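Local structure of acyl-CoA thioesterase (Alicyclobacillus acidocaldarius subsp. acidocaldarius, 3RQB) at residues Gly157-Thr168 with Phe192-Lys201. The protein is of unknown function but probably hydrolyses acyl-CoA thioesters, with two hotdog-fold domains in each chain. Sequence-based numbering, arbitrary orientation.
Sequences GSAFDEVQDATT and FVPRVYVKLK
Lys199 and Arg195, two basic side chains of helix 195-200, and a third from Lys201, just past its end, all reach backbone carbonyls of the loop Gly157-Thr168 rather than acids within it. Lys201 leaves the helix with positive phi, and its chain, bent at chi2 (-61°), curls back so that NZ donates to Val163 O at 2.6 Å, to Ser158 O at 3.0 Å and to Val198 O of the preceding helix. Lys199 NZ meets Gln164 O at 2.6 Å in the carbonyl plane, and also pairs with Glu123 of the second subunit. At the other end of the helix, the guanidinium of Arg195 lies edge-on to the loop: NH1 donates to Ala166 O (2.6 Å), while NH1 and NH2 both point at Thr168 OG1, 2.7 Å from NH1. That hydroxyl donates in turn to Gly157 O, in the carbonyl plane on a lone pair, linking the two ends of the loop. Val198 CG2 sits on one guanidinium face, offset toward its rim, and its CG1 packs 3.5 Å from Gly157 C. An alanine in place of Arg195 would probably leave Ala166 O without the NH1 bond and Thr168 OG1 without both guanidinium donors. Within the hotdog-fold C-terminal half, the irregular connection between strands 150-156 and 168-174 is thus tied to helix 195-200 mainly through its main-chain oxygens, so cationic side chains probably hold the course of the loop backbone, with Thr168 the side chain that shares in it.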
loop_
_atom_site.group_PDB
_atom_site.type_symbol
_atom_site.label_atom_id
_atom_site.label_comp_id
_atom_site.label_asym_id
_atom_site.label_seq_id
_atom_site.Cartn_x
_atom_site.Cartn_y
_atom_site.Cartn_z
ATOM N N GLY B 157 -17.649 -15.396 4.670
ATOM C CA GLY B 157 -16.236 -15.372 5.010
ATOM C C GLY B 157 -15.818 -15.243 6.470
ATOM O O GLY B 157 -15.149 -14.273 6.833
ATOM N N SER B 158 -16.233 -16.176 7.324
ATOM C CA SER B 158 -15.742 -16.164 8.703
ATOM C C SER B 158 -14.850 -17.362 9.008
ATOM O O SER B 158 -14.552 -18.171 8.124
ATOM C CB SER B 158 -16.891 -16.077 9.719
ATOM O OG SER B 158 -17.780 -17.177 9.611
ATOM N N ALA B 159 -14.407 -17.451 10.259
ATOM C CA ALA B 159 -13.725 -18.647 10.743
ATOM C C ALA B 159 -14.727 -19.717 11.249
ATOM O O ALA B 159 -14.335 -20.825 11.637
ATOM C CB ALA B 159 -12.719 -18.281 11.827
ATOM N N PHE B 160 -16.007 -19.346 11.310
ATOM C CA PHE B 160 -17.087 -20.286 11.606
ATOM C C PHE B 160 -17.865 -20.782 10.397
ATOM O O PHE B 160 -18.749 -21.627 10.518
ATOM C CB PHE B 160 -17.983 -19.666 12.660
ATOM C CG PHE B 160 -17.195 -19.058 13.772
ATOM C CD1 PHE B 160 -16.772 -17.736 13.696
ATOM C CD2 PHE B 160 -16.794 -19.831 14.856
ATOM C CE1 PHE B 160 -16.004 -17.178 14.708
ATOM C CE2 PHE B 160 -16.028 -19.279 15.874
ATOM C CZ PHE B 160 -15.633 -17.951 15.802
ATOM N N ASP B 161 -17.505 -20.265 9.227
ATOM C CA ASP B 161 -18.250 -20.512 8.007
ATOM C C ASP B 161 -17.869 -21.863 7.433
ATOM O O ASP B 161 -16.939 -22.514 7.915
ATOM C CB ASP B 161 -17.871 -19.433 6.986
ATOM C CG ASP B 161 -19.072 -18.837 6.289
ATOM O OD1 ASP B 161 -19.056 -17.616 6.033
ATOM O OD2 ASP B 161 -20.029 -19.588 5.993
ATOM N N GLU B 162 -18.562 -22.260 6.368
ATOM C CA GLU B 162 -18.214 -23.464 5.627
ATOM C C GLU B 162 -17.390 -23.059 4.426
ATOM O O GLU B 162 -16.966 -23.897 3.624
ATOM C CB GLU B 162 -19.470 -24.183 5.160
ATOM C CG GLU B 162 -19.500 -25.651 5.523
ATOM C CD GLU B 162 -20.560 -25.962 6.565
ATOM O OE1 GLU B 162 -21.626 -26.492 6.183
ATOM O OE2 GLU B 162 -20.330 -25.676 7.762
ATOM N N VAL B 163 -17.176 -21.751 4.326
ATOM C CA VAL B 163 -16.544 -21.116 3.174
ATOM C C VAL B 163 -15.056 -21.435 3.042
ATOM O O VAL B 163 -14.265 -21.178 3.951
ATOM C CB VAL B 163 -16.730 -19.593 3.256
ATOM C CG1 VAL B 163 -15.825 -18.892 2.262
ATOM C CG2 VAL B 163 -18.188 -19.228 3.030
ATOM N N GLN B 164 -14.676 -21.970 1.890
ATOM C CA GLN B 164 -13.338 -22.520 1.723
ATOM C C GLN B 164 -12.326 -21.562 1.095
ATOM O O GLN B 164 -11.155 -21.905 0.939
ATOM C CB GLN B 164 -13.426 -23.833 0.932
ATOM C CG GLN B 164 -14.461 -24.783 1.515
ATOM C CD GLN B 164 -14.731 -25.966 0.605
ATOM O OE1 GLN B 164 -14.070 -26.130 -0.424
ATOM N NE2 GLN B 164 -15.702 -26.796 0.975
ATOM N N ASP B 165 -12.779 -20.367 0.738
ATOM C CA ASP B 165 -11.879 -19.337 0.242
ATOM C C ASP B 165 -11.619 -18.274 1.307
ATOM O O ASP B 165 -12.137 -18.362 2.422
ATOM C CB ASP B 165 -12.446 -18.688 -1.015
ATOM C CG ASP B 165 -13.869 -18.219 -0.830
ATOM O OD1 ASP B 165 -14.070 -16.999 -0.663
ATOM O OD2 ASP B 165 -14.782 -19.074 -0.834
ATOM N N ALA B 166 -10.806 -17.280 0.960
ATOM C CA ALA B 166 -10.392 -16.235 1.901
ATOM C C ALA B 166 -11.212 -14.941 1.847
ATOM O O ALA B 166 -10.851 -13.961 2.482
ATOM C CB ALA B 166 -8.909 -15.937 1.736
ATOM N N THR B 167 -12.269 -14.918 1.047
ATOM C CA THR B 167 -13.011 -13.679 0.798
ATOM C C THR B 167 -14.120 -13.399 1.818
ATOM O O THR B 167 -14.985 -14.237 2.059
ATOM C CB THR B 167 -13.617 -13.665 -0.632
ATOM O OG1 THR B 167 -12.566 -13.585 -1.612
ATOM C CG2 THR B 167 -14.568 -12.493 -0.798
ATOM N N THR B 168 -14.093 -12.203 2.396
ATOM C CA THR B 168 -15.094 -11.787 3.376
ATOM C C THR B 168 -15.950 -10.626 2.876
ATOM O O THR B 168 -15.439 -9.691 2.251
ATOM C CB THR B 168 -14.432 -11.341 4.703
ATOM O OG1 THR B 168 -13.911 -12.485 5.387
ATOM C CG2 THR B 168 -15.439 -10.638 5.613
ATOM N N PHE B 192 -11.561 -6.106 9.555
ATOM C CA PHE B 192 -11.704 -7.446 8.992
ATOM C C PHE B 192 -10.993 -8.524 9.792
ATOM O O PHE B 192 -9.826 -8.384 10.168
ATOM C CB PHE B 192 -11.193 -7.488 7.555
ATOM C CG PHE B 192 -11.983 -6.635 6.614
ATOM C CD1 PHE B 192 -13.316 -6.910 6.369
ATOM C CD2 PHE B 192 -11.395 -5.562 5.970
ATOM C CE1 PHE B 192 -14.055 -6.124 5.500
ATOM C CE2 PHE B 192 -12.126 -4.774 5.109
ATOM C CZ PHE B 192 -13.459 -5.056 4.870
ATOM N N VAL B 193 -11.711 -9.613 10.028
ATOM C CA VAL B 193 -11.114 -10.807 10.582
ATOM C C VAL B 193 -9.905 -11.166 9.731
ATOM O O VAL B 193 -9.946 -11.021 8.513
ATOM C CB VAL B 193 -12.122 -11.945 10.554
ATOM C CG1 VAL B 193 -11.420 -13.291 10.485
ATOM C CG2 VAL B 193 -13.025 -11.850 11.771
ATOM N N PRO B 194 -8.815 -11.623 10.374
ATOM C CA PRO B 194 -7.552 -11.908 9.684
ATOM C C PRO B 194 -7.754 -12.976 8.631
ATOM O O PRO B 194 -8.285 -14.044 8.959
ATOM C CB PRO B 194 -6.667 -12.477 10.803
ATOM C CG PRO B 194 -7.261 -11.970 12.050
ATOM C CD PRO B 194 -8.736 -11.967 11.801
ATOM N N ARG B 195 -7.301 -12.720 7.407
ATOM C CA ARG B 195 -7.622 -13.613 6.296
ATOM C C ARG B 195 -7.372 -15.085 6.682
ATOM O O ARG B 195 -8.224 -15.958 6.469
ATOM C CB ARG B 195 -6.830 -13.227 5.040
ATOM C CG ARG B 195 -7.181 -11.858 4.434
ATOM C CD ARG B 195 -8.646 -11.757 4.032
ATOM N NE ARG B 195 -9.477 -11.288 5.141
ATOM C CZ ARG B 195 -10.753 -11.618 5.334
ATOM N NH1 ARG B 195 -11.371 -12.432 4.500
ATOM N NH2 ARG B 195 -11.413 -11.133 6.373
ATOM N N VAL B 196 -6.216 -15.343 7.290
ATOM C CA VAL B 196 -5.801 -16.699 7.628
ATOM C C VAL B 196 -6.805 -17.452 8.527
ATOM O O VAL B 196 -7.084 -18.629 8.297
ATOM C CB VAL B 196 -4.374 -16.706 8.226
ATOM C CG1 VAL B 196 -4.389 -16.143 9.629
ATOM C CG2 VAL B 196 -3.787 -18.111 8.224
ATOM N N TYR B 197 -7.353 -16.786 9.540
ATOM C CA TYR B 197 -8.419 -17.397 10.332
ATOM C C TYR B 197 -9.522 -17.898 9.399
ATOM O O TYR B 197 -9.981 -19.035 9.510
ATOM C CB TYR B 197 -9.044 -16.402 11.317
ATOM C CG TYR B 197 -8.134 -15.877 12.412
ATOM C CD1 TYR B 197 -6.806 -16.270 12.498
ATOM C CD2 TYR B 197 -8.614 -14.989 13.371
ATOM C CE1 TYR B 197 -5.975 -15.783 13.509
ATOM C CE2 TYR B 197 -7.796 -14.499 14.382
ATOM C CZ TYR B 197 -6.477 -14.899 14.447
ATOM O OH TYR B 197 -5.656 -14.413 15.447
ATOM N N VAL B 198 -9.947 -17.033 8.483
ATOM C CA VAL B 198 -11.026 -17.370 7.570
ATOM C C VAL B 198 -10.698 -18.644 6.803
ATOM O O VAL B 198 -11.577 -19.480 6.540
ATOM C CB VAL B 198 -11.275 -16.250 6.547
ATOM C CG1 VAL B 198 -12.626 -16.453 5.894
ATOM C CG2 VAL B 198 -11.191 -14.871 7.204
ATOM N N LYS B 199 -9.425 -18.790 6.452
ATOM C CA LYS B 199 -8.984 -19.943 5.672
ATOM C C LYS B 199 -8.833 -21.223 6.506
ATOM O O LYS B 199 -9.165 -22.312 6.048
ATOM C CB LYS B 199 -7.679 -19.620 4.936
ATOM C CG LYS B 199 -7.298 -20.627 3.847
ATOM C CD LYS B 199 -8.219 -20.566 2.617
ATOM C CE LYS B 199 -7.706 -21.470 1.486
ATOM N NZ LYS B 199 -8.641 -21.573 0.323
ATOM N N LEU B 200 -8.304 -21.094 7.717
ATOM C CA LEU B 200 -8.105 -22.256 8.569
ATOM C C LEU B 200 -9.235 -22.562 9.538
ATOM O O LEU B 200 -9.213 -23.611 10.176
ATOM C CB LEU B 200 -6.827 -22.082 9.377
ATOM C CG LEU B 200 -5.601 -21.794 8.521
ATOM C CD1 LEU B 200 -4.335 -21.827 9.389
ATOM C CD2 LEU B 200 -5.528 -22.792 7.352
ATOM N N LYS B 201 -10.191 -21.648 9.692
ATOM C CA LYS B 201 -11.303 -21.860 10.629
ATOM C C LYS B 201 -10.850 -21.940 12.115
ATOM O O LYS B 201 -11.679 -22.065 13.028
ATOM C CB LYS B 201 -12.155 -23.068 10.225
ATOM C CG LYS B 201 -12.546 -23.098 8.750
ATOM C CD LYS B 201 -13.380 -21.894 8.356
ATOM C CE LYS B 201 -13.705 -21.919 6.872
ATOM N NZ LYS B 201 -14.219 -20.592 6.456
#